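Long-range contact in cytoplasmic Protein STM1381 (Salmonella enterica subsp. enterica serovar Typhimurium, PDB 3SOZ), which is of unknown function but belongs to a putative glutamine amidotransferase family, whose members share a class I glutaminase-like fold: residues 36-48 with 230-243. Sequence-based numbering, arbitrary orientation.
Sequences DYLLSCLRQGNID and LQWEHYATFWCNVL
Leu-38 and Trp-239 meet in the tightly packed half of this contact. Methyl CD1 of Leu-38 sits over one face of the indole, 3.6 Å from the centroid of the five-membered ring, a CH-pi contact. The leucine has CG anti to the backbone N (chi1 176°), which carries CD1 across to the ring. Phe-216 meets the same indole edge-to-face. Next to it, Leu-42 CD1 lies 3.8 Å from Trp-239 CB. Leu-42 CD2 is 3.6 Å from CD2 of Leu-243, and the two side chains cross at about a right angle. Ile-47 CD1 reaches that same Leu-243 methyl. In the middle, the helices come close over small residues: Cys-41 SG is 3.6 Å from Ala-236 CB. The same sulfur stands at the edge of the Tyr-235 ring, a sulfur-aromatic contact. No hydrogen bond links the two segments. The buried Tyr-235 hydroxyl is instead satisfied by the backbone O of Cys-220.

The other end lies toward solvent. Tyr-37 is exposed, and its ring meets that of Tyr-235 only at the border, CE2 to CE2 at 3.3 Å. The planes are near parallel, at 21°, but slid apart, so overlap is poor. Tyr-37 CE2 also lies 3.4 Å from the backbone O of Leu-230.

The axes of 36-42 and 235-243 cross at -70°. Leu-38 and Ile-47 also touch strand 5-10, while Trp-239 and Leu-243 touch strand 113-117. Two neighbouring helices thus pack together against the parallel part of a mixed central sheet, the layered alpha/beta core expected of a class I glutamine amidotransferase-like domain.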
loop_
_atom_site.group_PDB
_atom_site.type_symbol
_atom_site.label_atom_id
_atom_site.label_comp_id
_atom_site.label_asym_id
_atom_site.label_seq_id
_atom_site.Cartn_x
_atom_site.Cartn_y
_atom_site.Cartn_z
ATOM N N ASP A 36 28.439 1.341 2.726
ATOM C CA ASP A 36 29.890 1.069 2.794
ATOM C C ASP A 36 30.703 2.319 3.011
ATOM O O ASP A 36 31.552 2.354 3.902
ATOM C CB ASP A 36 30.381 0.330 1.550
ATOM C CG ASP A 36 29.663 -0.992 1.357
ATOM O OD1 ASP A 36 28.408 -0.971 1.215
ATOM O OD2 ASP A 36 30.352 -2.044 1.380
ATOM N N TYR A 37 30.413 3.350 2.217
ATOM C CA TYR A 37 31.068 4.632 2.390
ATOM C C TYR A 37 30.886 5.138 3.816
ATOM O O TYR A 37 31.863 5.326 4.527
ATOM C CB TYR A 37 30.586 5.667 1.372
ATOM C CG TYR A 37 31.441 6.915 1.418
ATOM C CD1 TYR A 37 32.811 6.861 1.118
ATOM C CD2 TYR A 37 30.889 8.146 1.805
ATOM C CE1 TYR A 37 33.609 8.009 1.194
ATOM C CE2 TYR A 37 31.665 9.294 1.880
ATOM C CZ TYR A 37 33.023 9.224 1.578
ATOM O OH TYR A 37 33.776 10.378 1.655
ATOM N N LEU A 38 29.637 5.316 4.236
ATOM C CA LEU A 38 29.297 5.763 5.596
ATOM C C LEU A 38 29.935 4.960 6.742
ATOM O O LEU A 38 30.276 5.504 7.784
ATOM C CB LEU A 38 27.779 5.782 5.763
ATOM C CG LEU A 38 27.284 6.125 7.154
ATOM C CD1 LEU A 38 27.747 7.524 7.522
ATOM C CD2 LEU A 38 25.781 5.997 7.272
ATOM N N LEU A 39 30.079 3.664 6.552
ATOM C CA LEU A 39 30.760 2.849 7.537
ATOM C C LEU A 39 32.265 3.110 7.570
ATOM O O LEU A 39 32.829 3.343 8.645
ATOM C CB LEU A 39 30.474 1.378 7.299
ATOM C CG LEU A 39 29.480 0.705 8.235
ATOM C CD1 LEU A 39 28.282 1.569 8.623
ATOM C CD2 LEU A 39 29.056 -0.556 7.543
ATOM N N SER A 40 32.909 3.095 6.406
ATOM C CA SER A 40 34.318 3.478 6.330
ATOM C C SER A 40 34.536 4.850 6.968
ATOM O O SER A 40 35.598 5.092 7.534
ATOM C CB SER A 40 34.836 3.474 4.885
ATOM O OG SER A 40 34.678 4.746 4.259
ATOM N N CYS A 41 33.524 5.722 6.886
ATOM C CA CYS A 41 33.544 7.079 7.471
ATOM C C CYS A 41 33.409 7.135 8.992
ATOM O O CYS A 41 33.993 7.990 9.652
ATOM C CB CYS A 41 32.404 7.911 6.884
ATOM S SG CYS A 41 32.839 8.924 5.480
ATOM N N LEU A 42 32.585 6.243 9.522
ATOM C CA LEU A 42 32.321 6.152 10.945
ATOM C C LEU A 42 33.529 5.603 11.666
ATOM O O LEU A 42 33.952 6.167 12.674
ATOM C CB LEU A 42 31.083 5.300 11.193
ATOM C CG LEU A 42 29.885 6.192 11.474
ATOM C CD1 LEU A 42 30.041 7.504 10.764
ATOM C CD2 LEU A 42 28.562 5.529 11.138
ATOM N N ARG A 43 34.086 4.511 11.138
ATOM C CA ARG A 43 35.425 4.053 11.513
ATOM C C ARG A 43 36.366 5.118 10.992
ATOM O O ARG A 43 35.989 5.889 10.111
ATOM C CB ARG A 43 35.747 2.712 10.849
ATOM C CG ARG A 43 34.746 1.578 11.133
ATOM C CD ARG A 43 35.151 0.291 10.406
ATOM N NE ARG A 43 34.019 -0.339 9.716
ATOM C CZ ARG A 43 33.454 -1.506 10.045
ATOM N NH1 ARG A 43 33.892 -2.234 11.076
ATOM N NH2 ARG A 43 32.440 -1.956 9.322
ATOM N N GLN A 44 37.580 5.203 11.516
ATOM C CA GLN A 44 38.480 6.251 11.023
ATOM C C GLN A 44 38.038 7.647 11.550
ATOM O O GLN A 44 38.810 8.613 11.505
ATOM C CB GLN A 44 38.602 6.176 9.474
ATOM C CG GLN A 44 39.352 7.332 8.761
ATOM C CD GLN A 44 38.409 8.348 8.081
ATOM O OE1 GLN A 44 37.770 9.192 8.738
ATOM N NE2 GLN A 44 38.332 8.269 6.753
ATOM N N GLY A 45 36.803 7.736 12.048
ATOM C CA GLY A 45 36.428 8.775 13.003
ATOM C C GLY A 45 36.458 8.157 14.402
ATOM O O GLY A 45 35.714 8.578 15.292
ATOM N N ASN A 46 37.330 7.154 14.588
ATOM C CA ASN A 46 37.381 6.277 15.788
ATOM C C ASN A 46 36.015 5.946 16.343
ATOM O O ASN A 46 35.709 6.221 17.513
ATOM C CB ASN A 46 38.260 6.818 16.937
ATOM C CG ASN A 46 39.539 7.466 16.457
ATOM O OD1 ASN A 46 39.861 8.578 16.889
ATOM N ND2 ASN A 46 40.271 6.791 15.561
ATOM N N ILE A 47 35.183 5.382 15.480
ATOM C CA ILE A 47 33.992 4.724 15.949
ATOM C C ILE A 47 34.117 3.238 15.644
ATOM O O ILE A 47 34.472 2.831 14.534
ATOM C CB ILE A 47 32.694 5.369 15.430
ATOM C CG1 ILE A 47 32.540 6.772 16.025
ATOM C CG2 ILE A 47 31.483 4.510 15.826
ATOM C CD1 ILE A 47 31.322 7.540 15.551
ATOM N N ASP A 48 33.887 2.450 16.685
ATOM C CA ASP A 48 33.889 1.008 16.613
ATOM C C ASP A 48 32.486 0.545 16.168
ATOM O O ASP A 48 31.480 0.762 16.861
ATOM C CB ASP A 48 34.271 0.433 17.989
ATOM C CG ASP A 48 34.717 -1.031 17.922
ATOM O OD1 ASP A 48 35.607 -1.349 17.100
ATOM O OD2 ASP A 48 34.181 -1.859 18.705
ATOM N N LEU A 230 27.547 12.867 -0.639
ATOM C CA LEU A 230 28.644 11.967 -0.255
ATOM C C LEU A 230 30.032 12.578 -0.460
ATOM O O LEU A 230 31.016 12.129 0.143
ATOM C CB LEU A 230 28.597 10.615 -1.033
ATOM C CG LEU A 230 27.366 9.688 -1.067
ATOM C CD1 LEU A 230 27.643 8.463 -1.958
ATOM C CD2 LEU A 230 26.912 9.238 0.320
ATOM N N GLN A 231 30.140 13.552 -1.352
ATOM C CA GLN A 231 31.435 14.170 -1.580
ATOM C C GLN A 231 31.584 15.467 -0.806
ATOM O O GLN A 231 32.641 16.057 -0.825
ATOM C CB GLN A 231 31.674 14.410 -3.049
ATOM C CG GLN A 231 31.658 13.172 -3.919
ATOM C CD GLN A 231 31.364 13.561 -5.371
ATOM O OE1 GLN A 231 31.375 12.713 -6.244
ATOM N NE2 GLN A 231 31.103 14.852 -5.628
ATOM N N TRP A 232 30.522 15.892 -0.125
ATOM C CA TRP A 232 30.548 17.009 0.817
ATOM C C TRP A 232 31.788 17.005 1.707
ATOM O O TRP A 232 32.314 15.938 2.024
ATOM C CB TRP A 232 29.349 16.879 1.716
ATOM C CG TRP A 232 28.902 18.110 2.340
ATOM C CD1 TRP A 232 29.190 19.386 1.953
ATOM C CD2 TRP A 232 28.009 18.210 3.452
ATOM N NE1 TRP A 232 28.538 20.280 2.771
ATOM C CE2 TRP A 232 27.810 19.590 3.705
ATOM C CE3 TRP A 232 27.351 17.269 4.262
ATOM C CZ2 TRP A 232 26.963 20.058 4.739
ATOM C CZ3 TRP A 232 26.494 17.741 5.300
ATOM C CH2 TRP A 232 26.313 19.120 5.519
ATOM N N GLU A 233 32.257 18.183 2.121
ATOM C CA GLU A 233 33.426 18.219 3.002
ATOM C C GLU A 233 32.990 17.759 4.390
ATOM O O GLU A 233 33.670 16.969 5.050
ATOM C CB GLU A 233 34.060 19.611 3.054
ATOM C CG GLU A 233 35.530 19.594 3.587
ATOM C CD GLU A 233 35.817 20.711 4.633
ATOM O OE1 GLU A 233 36.638 20.463 5.568
ATOM O OE2 GLU A 233 35.210 21.818 4.518
ATOM N N HIS A 234 31.807 18.225 4.776
ATOM C CA HIS A 234 31.251 18.013 6.105
ATOM C C HIS A 234 30.566 16.657 6.317
ATOM O O HIS A 234 30.044 16.384 7.399
ATOM C CB HIS A 234 30.315 19.175 6.444
ATOM C CG HIS A 234 30.993 20.518 6.427
ATOM N ND1 HIS A 234 31.963 20.876 7.343
ATOM C CD2 HIS A 234 30.849 21.580 5.594
ATOM C CE1 HIS A 234 32.383 22.102 7.074
ATOM N NE2 HIS A 234 31.720 22.553 6.020
ATOM N N TYR A 235 30.615 15.795 5.302
ATOM C CA TYR A 235 29.876 14.541 5.324
ATOM C C TYR A 235 30.257 13.656 6.510
ATOM O O TYR A 235 29.411 13.400 7.361
ATOM C CB TYR A 235 29.992 13.802 3.965
ATOM C CG TYR A 235 29.202 12.489 3.870
ATOM C CD1 TYR A 235 27.815 12.489 3.720
ATOM C CD2 TYR A 235 29.856 11.251 3.930
ATOM C CE1 TYR A 235 27.096 11.295 3.638
ATOM C CE2 TYR A 235 29.143 10.047 3.863
ATOM C CZ TYR A 235 27.770 10.073 3.711
ATOM O OH TYR A 235 27.079 8.887 3.637
ATOM N N ALA A 236 31.517 13.222 6.578
ATOM C CA ALA A 236 31.987 12.312 7.649
ATOM C C ALA A 236 31.771 12.871 9.080
ATOM O O ALA A 236 31.098 12.269 9.920
ATOM C CB ALA A 236 33.442 11.936 7.425
ATOM N N THR A 237 32.311 14.053 9.324
ATOM C CA THR A 237 32.135 14.728 10.590
ATOM C C THR A 237 30.651 14.859 10.936
ATOM O O THR A 237 30.260 14.793 12.109
ATOM C CB THR A 237 32.805 16.130 10.542
ATOM O OG1 THR A 237 34.213 15.961 10.328
ATOM C CG2 THR A 237 32.571 16.906 11.838
ATOM N N PHE A 238 29.818 15.060 9.930
ATOM C CA PHE A 238 28.435 15.274 10.244
ATOM C C PHE A 238 27.839 14.052 10.940
ATOM O O PHE A 238 27.043 14.201 11.862
ATOM C CB PHE A 238 27.627 15.616 9.006
ATOM C CG PHE A 238 26.169 15.408 9.182
ATOM C CD1 PHE A 238 25.394 16.373 9.812
ATOM C CD2 PHE A 238 25.563 14.237 8.729
ATOM C CE1 PHE A 238 24.031 16.192 9.983
ATOM C CE2 PHE A 238 24.192 14.038 8.904
ATOM C CZ PHE A 238 23.421 15.020 9.524
ATOM N N TRP A 239 28.207 12.854 10.489
ATOM C CA TRP A 239 27.625 11.638 11.054
ATOM C C TRP A 239 28.278 11.318 12.391
ATOM O O TRP A 239 27.593 11.028 13.373
ATOM C CB TRP A 239 27.716 10.461 10.077
ATOM C CG TRP A 239 26.841 10.629 8.849
ATOM C CD1 TRP A 239 27.251 10.856 7.565
ATOM C CD2 TRP A 239 25.407 10.588 8.804
ATOM N NE1 TRP A 239 26.169 10.971 6.730
ATOM C CE2 TRP A 239 25.024 10.805 7.465
ATOM C CE3 TRP A 239 24.414 10.385 9.765
ATOM C CZ2 TRP A 239 23.688 10.813 7.064
ATOM C CZ3 TRP A 239 23.089 10.401 9.368
ATOM C CH2 TRP A 239 22.736 10.621 8.029
ATOM N N CYS A 240 29.601 11.407 12.443
ATOM C CA CYS A 240 30.294 11.301 13.700
ATOM C C CYS A 240 29.645 12.200 14.767
ATOM O O CYS A 240 29.314 11.724 15.855
ATOM C CB CYS A 240 31.774 11.593 13.505
ATOM S SG CYS A 240 32.644 10.251 12.576
ATOM N N ASN A 241 29.407 13.467 14.458
ATOM C CA ASN A 241 28.737 14.328 15.419
ATOM C C ASN A 241 27.362 13.829 15.800
ATOM O O ASN A 241 26.956 13.994 16.946
ATOM C CB ASN A 241 28.557 15.741 14.888
ATOM C CG ASN A 241 29.768 16.647 15.136
ATOM O OD1 ASN A 241 30.920 16.272 14.939
ATOM N ND2 ASN A 241 29.480 17.884 15.527
ATOM N N VAL A 242 26.622 13.257 14.850
ATOM C CA VAL A 242 25.260 12.807 15.121
ATOM C C VAL A 242 25.317 11.694 16.169
ATOM O O VAL A 242 24.515 11.630 17.116
ATOM C CB VAL A 242 24.568 12.259 13.839
ATOM C CG1 VAL A 242 23.090 11.914 14.117
ATOM C CG2 VAL A 242 24.641 13.266 12.727
ATOM N N LEU A 243 26.281 10.814 15.956
ATOM C CA LEU A 243 26.509 9.677 16.808
ATOM C C LEU A 243 26.985 10.122 18.188
ATOM O O LEU A 243 26.310 9.872 19.173
ATOM C CB LEU A 243 27.498 8.735 16.130
ATOM C CG LEU A 243 26.929 7.481 15.448
ATOM C CD1 LEU A 243 25.448 7.582 15.083
ATOM C CD2 LEU A 243 27.750 7.179 14.233
#